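Local atomic coordinates of uncharacterized protein (Leptospira interrogans serogroup Icterohaemorrhagiae serovar copenhageni, PDB entry 6OE6), a protein that is a predicted lipoprotein of unknown function, its modelled part an all-beta domain of two facing sheets that carries bound sodium. Residues 46-49 and 53-56; 72-77 and 82-87; 112-115 and 120-123. One frame throughout, in Å; residues are numbered along the deposited sequence. Where two conformers were deposited one is given.

Following the chain from its N terminus, contact 1 comes first: 46-49 and 53-56 are separated by three residues, yet their strands belong to different sheets, so the connection carries the chain from one sheet to the other. Contact 2 then closes the hairpin of strands 70-77 and 81-89, and contact 3 closes the hairpin of 108-116 and 119-129. The three lie in series; none nests in or crosses another. Contacts 2 and 3 are joined edge to edge, because strands 70-77 and 108-116 are neighbours in the five-stranded sheet. Contact 1 ties that sheet to the four-stranded one, and its Y56 also packs against V72 and L112 of the two hairpins.

Contact 1 (46-49 and 53-56); sequences LIFP and TICY. With FMT (formic acid), chain D.
F48 and I54 make this contact through apolar side chains, with CD2 of F48 lying 3.7 Å from CG2 of I54. The isoleucine meets the ring with two branches. CG2 sits equally near CE2 of F48, while CD1 approaches the base of the same side chain, 3.8 Å from CB of F48. Both residues direct CB toward the partner segment, but the side chains cross obliquely. The torsions account for this two-point grip: I54 has CG1 beside the backbone N (chi1 -60°), which leaves CG2 beside the carbonyl carbon, and the extended chi2 (161°) carries CD1 on to CB of F48, so that the two arms spread along the phenylalanine from CB to CE2. P49 adds only a marginal approach, its O lying 4.5 Å from CD1 of I54.

Backbone bonding is directed elsewhere. F48 pairs with L127 and R129, whereas I54 pairs with F102; the CA atoms of F48 and I54 are 7.5 Å apart, a spacing too wide for paired strands and consistent with side-chain packing between sheets. Further rings surround the pair, since F48 also meets W18 and F126, with both pairs of ring planes inclined at about 45°.

The polar interaction lies at the far end of Y56, whose OH donates a hydrogen bond to O2 of the formic acid (2.6 Å). That oxygen lies at the edge of the ring, near its plane, and the small acid is also bonded to K89 NZ and S101 N. It probably came from the crystallisation liquor.

Strand 47-49 belongs to the five-stranded sheet and strand 53-59 to the four-stranded one, so the F48-I54 contact is buried packing between facing sheets, as in a beta sandwich.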
loop_
_atom_site.group_PDB
_atom_site.type_symbol
_atom_site.label_atom_id
_atom_site.label_comp_id
_atom_site.label_asym_id
_atom_site.label_seq_id
_atom_site.Cartn_x
_atom_site.Cartn_y
_atom_site.Cartn_z
ATOM N N LEU A 46 -9.059 2.398 2.576
ATOM C CA LEU A 46 -8.400 2.544 1.288
ATOM C C LEU A 46 -9.008 1.570 0.281
ATOM O O LEU A 46 -8.964 0.339 0.476
ATOM C CB LEU A 46 -6.902 2.325 1.441
ATOM C CG LEU A 46 -6.151 3.283 2.365
ATOM C CD1 LEU A 46 -4.710 2.799 2.501
ATOM C CD2 LEU A 46 -6.178 4.701 1.789
ATOM N N ILE A 47 -9.603 2.132 -0.776
ATOM C CA ILE A 47 -10.294 1.378 -1.818
ATOM C C ILE A 47 -9.814 1.913 -3.160
ATOM O O ILE A 47 -10.141 3.044 -3.535
ATOM C CB ILE A 47 -11.819 1.501 -1.705
ATOM C CG1 ILE A 47 -12.302 0.985 -0.345
ATOM C CG2 ILE A 47 -12.499 0.763 -2.844
ATOM C CD1 ILE A 47 -13.769 1.219 -0.140
ATOM N N PHE A 48 -9.042 1.111 -3.876
ATOM C CA PHE A 48 -8.395 1.515 -5.120
ATOM C C PHE A 48 -8.957 0.721 -6.300
ATOM O O PHE A 48 -9.362 -0.445 -6.156
ATOM C CB PHE A 48 -6.874 1.299 -5.031
ATOM C CG PHE A 48 -6.203 2.051 -3.894
ATOM C CD1 PHE A 48 -6.543 3.366 -3.605
ATOM C CD2 PHE A 48 -5.209 1.444 -3.127
ATOM C CE1 PHE A 48 -5.928 4.060 -2.567
ATOM C CE2 PHE A 48 -4.592 2.132 -2.094
ATOM C CZ PHE A 48 -4.951 3.440 -1.811
ATOM N N PRO A 49 -9.012 1.318 -7.483
ATOM C CA PRO A 49 -9.476 0.594 -8.666
ATOM C C PRO A 49 -8.362 -0.284 -9.216
ATOM O O PRO A 49 -7.201 -0.138 -8.853
ATOM C CB PRO A 49 -9.814 1.727 -9.642
ATOM C CG PRO A 49 -8.766 2.763 -9.309
ATOM C CD PRO A 49 -8.595 2.695 -7.800
ATOM N N THR A 53 -2.284 2.688 -11.521
ATOM C CA THR A 53 -1.120 2.244 -10.763
ATOM C C THR A 53 -1.172 2.885 -9.380
ATOM O O THR A 53 -1.385 4.093 -9.253
ATOM C CB THR A 53 0.163 2.578 -11.533
ATOM O OG1 THR A 53 0.223 1.748 -12.705
ATOM C CG2 THR A 53 1.414 2.298 -10.691
ATOM N N ILE A 54 -1.051 2.060 -8.340
ATOM C CA ILE A 54 -1.199 2.500 -6.953
ATOM C C ILE A 54 0.186 2.886 -6.458
ATOM O O ILE A 54 1.041 2.014 -6.295
ATOM C CB ILE A 54 -1.795 1.398 -6.079
ATOM C CG1 ILE A 54 -3.203 0.977 -6.591
ATOM C CG2 ILE A 54 -1.793 1.842 -4.568
ATOM C CD1 ILE A 54 -3.689 -0.417 -6.089
ATOM N N CYS A 55 0.417 4.178 -6.226
ATOM C CA CYS A 55 1.722 4.675 -5.787
ATOM C C CYS A 55 1.661 5.047 -4.313
ATOM O O CYS A 55 0.732 5.741 -3.887
ATOM C CB CYS A 55 2.153 5.899 -6.595
ATOM S SG CYS A 55 2.129 5.644 -8.374
ATOM N N TYR A 56 2.641 4.596 -3.534
ATOM C CA TYR A 56 2.654 4.926 -2.119
ATOM C C TYR A 56 3.955 5.605 -1.725
ATOM O O TYR A 56 5.000 5.509 -2.393
ATOM C CB TYR A 56 2.418 3.680 -1.216
ATOM C CG TYR A 56 3.641 2.786 -1.137
ATOM C CD1 TYR A 56 4.619 2.988 -0.164
ATOM C CD2 TYR A 56 3.818 1.755 -2.034
ATOM C CE1 TYR A 56 5.752 2.194 -0.113
ATOM C CE2 TYR A 56 4.936 0.960 -1.993
ATOM C CZ TYR A 56 5.899 1.177 -1.024
ATOM O OH TYR A 56 7.019 0.369 -1.005
HETATM C C FMT D . 7.136 -1.435 -4.353
HETATM O O1 FMT D . 7.411 -0.878 -5.407
HETATM O O2 FMT D . 7.414 -0.937 -3.263
#

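Contact 2 (72-77 and 82-87); sequences VSLSKF and NEMDVL
Buried L74 is covered by M84, itself exposed to solvent. M84 N donates to L74 O at 2.7 Å, in the carbonyl plane, and the side chains run side by side with SD of M84 3.9 Å from CD2 of L74. M84 has CG beside its backbone N (chi1 -61°) and an extended chi2, which lays SD alongside L74 and CB of K76. S75 is equally tight against E83, its OG 3.4 Å from CA of E83. A beta bulge falls here: the register slips by one between L74-D85 and S75-E83, and the bond from L74 N to D85 O stretches to a weak 3.4 Å. On either side of it V72-L87 and K76-N82 pair with reciprocal backbone bonds.

The outer side of 82-87 is looser: OE2 of E83 comes no nearer than 3.8 Å to CB of S73, and D85, V86 and L87 are exposed. At the turn end, one water donates to both K76 O (3.0 Å) and N82 OD1 (3.2 Å). The nearest atom of the N82 side chain is about 3 Å from a bound sodium ion, whose site includes L79.

Strand 81-89 is outermost of the sheet within this chain; strand 70-77 is flanked by 108-116, while V72 and L74 reach I98 and F102 of the facing sheet.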
loop_
_atom_site.group_PDB
_atom_site.type_symbol
_atom_site.label_atom_id
_atom_site.label_comp_id
_atom_site.label_asym_id
_atom_site.label_seq_id
_atom_site.Cartn_x
_atom_site.Cartn_y
_atom_site.Cartn_z
ATOM N N VAL A 72 9.861 -3.751 2.134
ATOM C CA VAL A 72 8.409 -3.860 2.194
ATOM C C VAL A 72 8.034 -5.269 1.777
ATOM O O VAL A 72 8.775 -5.946 1.056
ATOM C CB VAL A 72 7.695 -2.834 1.297
ATOM C CG1 VAL A 72 8.002 -1.417 1.801
ATOM C CG2 VAL A 72 8.129 -3.014 -0.172
ATOM N N SER A 73 6.853 -5.699 2.228
ATOM C CA SER A 73 6.224 -6.888 1.677
ATOM C C SER A 73 4.770 -6.567 1.385
ATOM O O SER A 73 4.148 -5.716 2.029
ATOM C CB SER A 73 6.340 -8.088 2.616
ATOM O OG SER A 73 5.433 -7.981 3.687
ATOM N N LEU A 74 4.243 -7.222 0.368
ATOM C CA LEU A 74 2.829 -7.153 0.087
ATOM C C LEU A 74 2.259 -8.553 0.206
ATOM O O LEU A 74 2.873 -9.524 -0.248
ATOM C CB LEU A 74 2.599 -6.578 -1.316
ATOM C CG LEU A 74 1.154 -6.179 -1.621
ATOM C CD1 LEU A 74 0.727 -4.964 -0.774
ATOM C CD2 LEU A 74 1.078 -5.781 -3.116
ATOM N N SER A 75 1.110 -8.659 0.853
ATOM C CA SER A 75 0.419 -9.922 1.026
ATOM C C SER A 75 -0.978 -9.803 0.440
ATOM O O SER A 75 -1.609 -8.753 0.547
ATOM C CB SER A 75 0.300 -10.294 2.517
ATOM O OG SER A 75 1.582 -10.431 3.126
ATOM N N LYS A 76 -1.481 -10.891 -0.132
ATOM C CA LYS A 76 -2.823 -10.904 -0.691
ATOM C C LYS A 76 -3.699 -11.810 0.166
ATOM O O LYS A 76 -3.268 -12.884 0.585
ATOM C CB LYS A 76 -2.836 -11.397 -2.141
ATOM C CG LYS A 76 -4.247 -11.263 -2.793
ATOM C CD LYS A 76 -4.190 -11.692 -4.273
ATOM C CE LYS A 76 -5.466 -11.318 -5.031
ATOM N NZ LYS A 76 -6.657 -12.079 -4.581
ATOM N N PHE A 77 -4.921 -11.384 0.434
ATOM C CA PHE A 77 -5.805 -12.190 1.283
ATOM C C PHE A 77 -6.443 -13.342 0.499
ATOM O O PHE A 77 -7.102 -13.136 -0.544
ATOM C CB PHE A 77 -6.874 -11.269 1.860
ATOM C CG PHE A 77 -7.641 -11.847 3.017
ATOM C CD1 PHE A 77 -7.159 -11.716 4.305
ATOM C CD2 PHE A 77 -8.833 -12.506 2.810
ATOM C CE1 PHE A 77 -7.877 -12.214 5.387
ATOM C CE2 PHE A 77 -9.562 -13.007 3.879
ATOM C CZ PHE A 77 -9.074 -12.856 5.178
ATOM N N ASN A 82 -1.420 -14.019 2.593
ATOM C CA ASN A 82 -0.280 -14.797 2.120
ATOM C C ASN A 82 0.696 -13.831 1.474
ATOM O O ASN A 82 0.300 -13.044 0.613
ATOM C CB ASN A 82 -0.686 -15.860 1.105
ATOM C CG ASN A 82 -1.738 -16.808 1.650
ATOM O OD1 ASN A 82 -2.758 -17.061 1.008
ATOM N ND2 ASN A 82 -1.504 -17.317 2.845
ATOM N N GLU A 83 1.965 -13.918 1.881
ATOM C CA GLU A 83 2.972 -12.998 1.373
ATOM C C GLU A 83 3.186 -13.244 -0.110
ATOM O O GLU A 83 3.361 -14.392 -0.540
ATOM C CB GLU A 83 4.284 -13.191 2.128
ATOM C CG GLU A 83 5.390 -12.232 1.717
ATOM C CD GLU A 83 6.617 -12.416 2.566
ATOM O OE1 GLU A 83 7.430 -13.283 2.204
ATOM O OE2 GLU A 83 6.749 -11.699 3.581
ATOM N N MET A 84 3.190 -12.161 -0.893
ATOM C CA MET A 84 3.474 -12.276 -2.325
ATOM C C MET A 84 4.973 -12.272 -2.576
ATOM O O MET A 84 5.508 -13.122 -3.301
ATOM C CB MET A 84 2.822 -11.119 -3.088
ATOM C CG MET A 84 1.309 -11.123 -2.913
ATOM S SD MET A 84 0.470 -9.641 -3.454
ATOM C CE MET A 84 0.930 -9.546 -5.183
ATOM N N ASP A 85 5.641 -11.272 -2.023
ATOM C CA ASP A 85 7.089 -11.163 -2.125
ATOM C C ASP A 85 7.517 -9.999 -1.251
ATOM O O ASP A 85 6.695 -9.305 -0.642
ATOM C CB ASP A 85 7.575 -10.944 -3.562
ATOM C CG ASP A 85 8.844 -11.732 -3.881
ATOM O OD1 ASP A 85 8.826 -12.458 -4.903
ATOM O OD2 ASP A 85 9.840 -11.667 -3.111
ATOM N N VAL A 86 8.829 -9.832 -1.159
ATOM C CA VAL A 86 9.436 -8.729 -0.430
ATOM C C VAL A 86 10.289 -7.949 -1.409
ATOM O O VAL A 86 10.729 -8.470 -2.440
ATOM C CB VAL A 86 10.294 -9.196 0.758
ATOM C CG1 VAL A 86 9.474 -10.117 1.643
ATOM C CG2 VAL A 86 11.553 -9.874 0.254
ATOM N N LEU A 87 10.529 -6.683 -1.073
ATOM C CA LEU A 87 11.361 -5.839 -1.918
ATOM C C LEU A 87 12.212 -4.951 -1.028
ATOM O O LEU A 87 11.683 -4.262 -0.148
ATOM C CB LEU A 87 10.488 -4.989 -2.842
ATOM C CG LEU A 87 11.089 -4.411 -4.112
ATOM C CD1 LEU A 87 11.387 -5.534 -5.100
ATOM C CD2 LEU A 87 10.099 -3.420 -4.696
HETATM O O HOH W 1 -2.834 -15.057 -1.444
#

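Contact 3 (112-115 and 120-123); sequences LKVA and VIDE
V114 O receives the amide of I121 (I121 N to V114 O 2.9 Å, N-H...O angle 169°) and is also approached by the CA-H of V120, with V120 CA at 3.5 Å. CG1 of I121 closes in on this oxygen too, at 3.4 Å, placed there by a chi1 of 61° that sets it between the backbone N and the carbonyl carbon. The amide of V114 is used as well: its N donates to D122 O at 2.9 Å, the donor tilted from the carbonyl plane.

I121 and D122 therefore both face V114, which is a classic beta bulge. The register confirms it, shifting by one between the pairs V114-D122 and A115-V120, and the psi of I121, -13°, departs from that of an extended strand. The bulge interrupts the antiparallel pairing of the hairpin formed by strands 108-116 and 119-129, in which K113 and E123 form a non-hydrogen-bonded pair.

At the bulge CG1 of V114 meets CD1 of I121 at 4.0 Å, the two side chains crossing, and F60 touches both residues. On the other face K113 and E123 run alongside each other, joined by their aliphatic parts (K113 CG to E123 CB 4.0 Å). Their charged ends are not in contact, K113 NZ and E123 OE1 being 5.3 Å apart, so any attraction is probably modest.

The carboxylate of D122 turns away from V114. OD1 accepts the amide of E123 (E123 N to D122 OD1 2.9 Å), met on its anti side, and forms a salt bridge with R43. OD2 is hydrogen-bonded to Y58 OH.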
loop_
_atom_site.group_PDB
_atom_site.type_symbol
_atom_site.label_atom_id
_atom_site.label_comp_id
_atom_site.label_asym_id
_atom_site.label_seq_id
_atom_site.Cartn_x
_atom_site.Cartn_y
_atom_site.Cartn_z
ATOM N N LEU A 112 0.230 -4.292 3.225
ATOM C CA LEU A 112 1.575 -3.782 2.934
ATOM C C LEU A 112 2.274 -3.607 4.272
ATOM O O LEU A 112 1.741 -2.936 5.157
ATOM C CB LEU A 112 1.481 -2.446 2.194
ATOM C CG LEU A 112 2.756 -1.619 1.994
ATOM C CD1 LEU A 112 3.800 -2.413 1.186
ATOM C CD2 LEU A 112 2.361 -0.333 1.259
ATOM N N LYS A 113 3.438 -4.236 4.434
ATOM C CA LYS A 113 4.215 -4.131 5.661
ATOM C C LYS A 113 5.524 -3.414 5.364
ATOM O O LYS A 113 6.088 -3.566 4.282
ATOM C CB LYS A 113 4.534 -5.511 6.240
ATOM C CG LYS A 113 3.300 -6.350 6.669
ATOM C CD LYS A 113 3.752 -7.676 7.210
ATOM C CE LYS A 113 2.566 -8.601 7.462
ATOM N NZ LYS A 113 3.021 -9.804 8.183
ATOM N N VAL A 114 6.006 -2.653 6.345
ATOM C CA VAL A 114 7.288 -1.959 6.246
ATOM C C VAL A 114 8.206 -2.516 7.330
ATOM O O VAL A 114 7.821 -2.572 8.502
ATOM C CB VAL A 114 7.135 -0.435 6.397
ATOM C CG1 VAL A 114 8.546 0.225 6.382
ATOM C CG2 VAL A 114 6.225 0.167 5.311
ATOM N N ALA A 115 9.404 -2.949 6.935
ATOM C CA ALA A 115 10.382 -3.488 7.869
ATOM C C ALA A 115 11.625 -2.613 7.872
ATOM O O ALA A 115 12.082 -2.164 6.817
ATOM C CB ALA A 115 10.764 -4.926 7.515
ATOM N N VAL A 120 9.246 -5.551 11.707
ATOM C CA VAL A 120 8.091 -4.903 11.090
ATOM C C VAL A 120 7.701 -3.719 11.967
ATOM O O VAL A 120 7.471 -3.873 13.172
ATOM C CB VAL A 120 6.923 -5.882 10.907
ATOM C CG1 VAL A 120 5.676 -5.138 10.445
ATOM C CG2 VAL A 120 7.274 -6.955 9.890
ATOM N N ILE A 121 7.667 -2.527 11.377
ATOM C CA ILE A 121 7.417 -1.296 12.118
ATOM C C ILE A 121 6.085 -0.656 11.774
ATOM O O ILE A 121 5.648 0.250 12.499
ATOM C CB ILE A 121 8.548 -0.264 11.910
ATOM C CG1 ILE A 121 8.638 0.101 10.424
ATOM C CG2 ILE A 121 9.875 -0.783 12.449
ATOM C CD1 ILE A 121 9.453 1.315 10.167
ATOM N N ASP A 122 5.424 -1.083 10.700
ATOM C CA ASP A 122 4.146 -0.492 10.342
ATOM C C ASP A 122 3.518 -1.354 9.258
ATOM O O ASP A 122 4.195 -2.151 8.604
ATOM C CB ASP A 122 4.310 0.946 9.854
ATOM C CG ASP A 122 3.150 1.832 10.236
ATOM O OD1 ASP A 122 2.040 1.322 10.492
ATOM O OD2 ASP A 122 3.365 3.058 10.288
ATOM N N GLU A 123 2.207 -1.206 9.103
ATOM C CA GLU A 123 1.487 -1.967 8.093
ATOM C C GLU A 123 0.159 -1.276 7.828
ATOM O O GLU A 123 -0.333 -0.503 8.648
ATOM C CB GLU A 123 1.273 -3.425 8.530
ATOM C CG GLU A 123 0.281 -3.595 9.655
ATOM C CD GLU A 123 0.310 -5.000 10.231
ATOM O OE1 GLU A 123 1.390 -5.427 10.694
ATOM O OE2 GLU A 123 -0.736 -5.673 10.209
#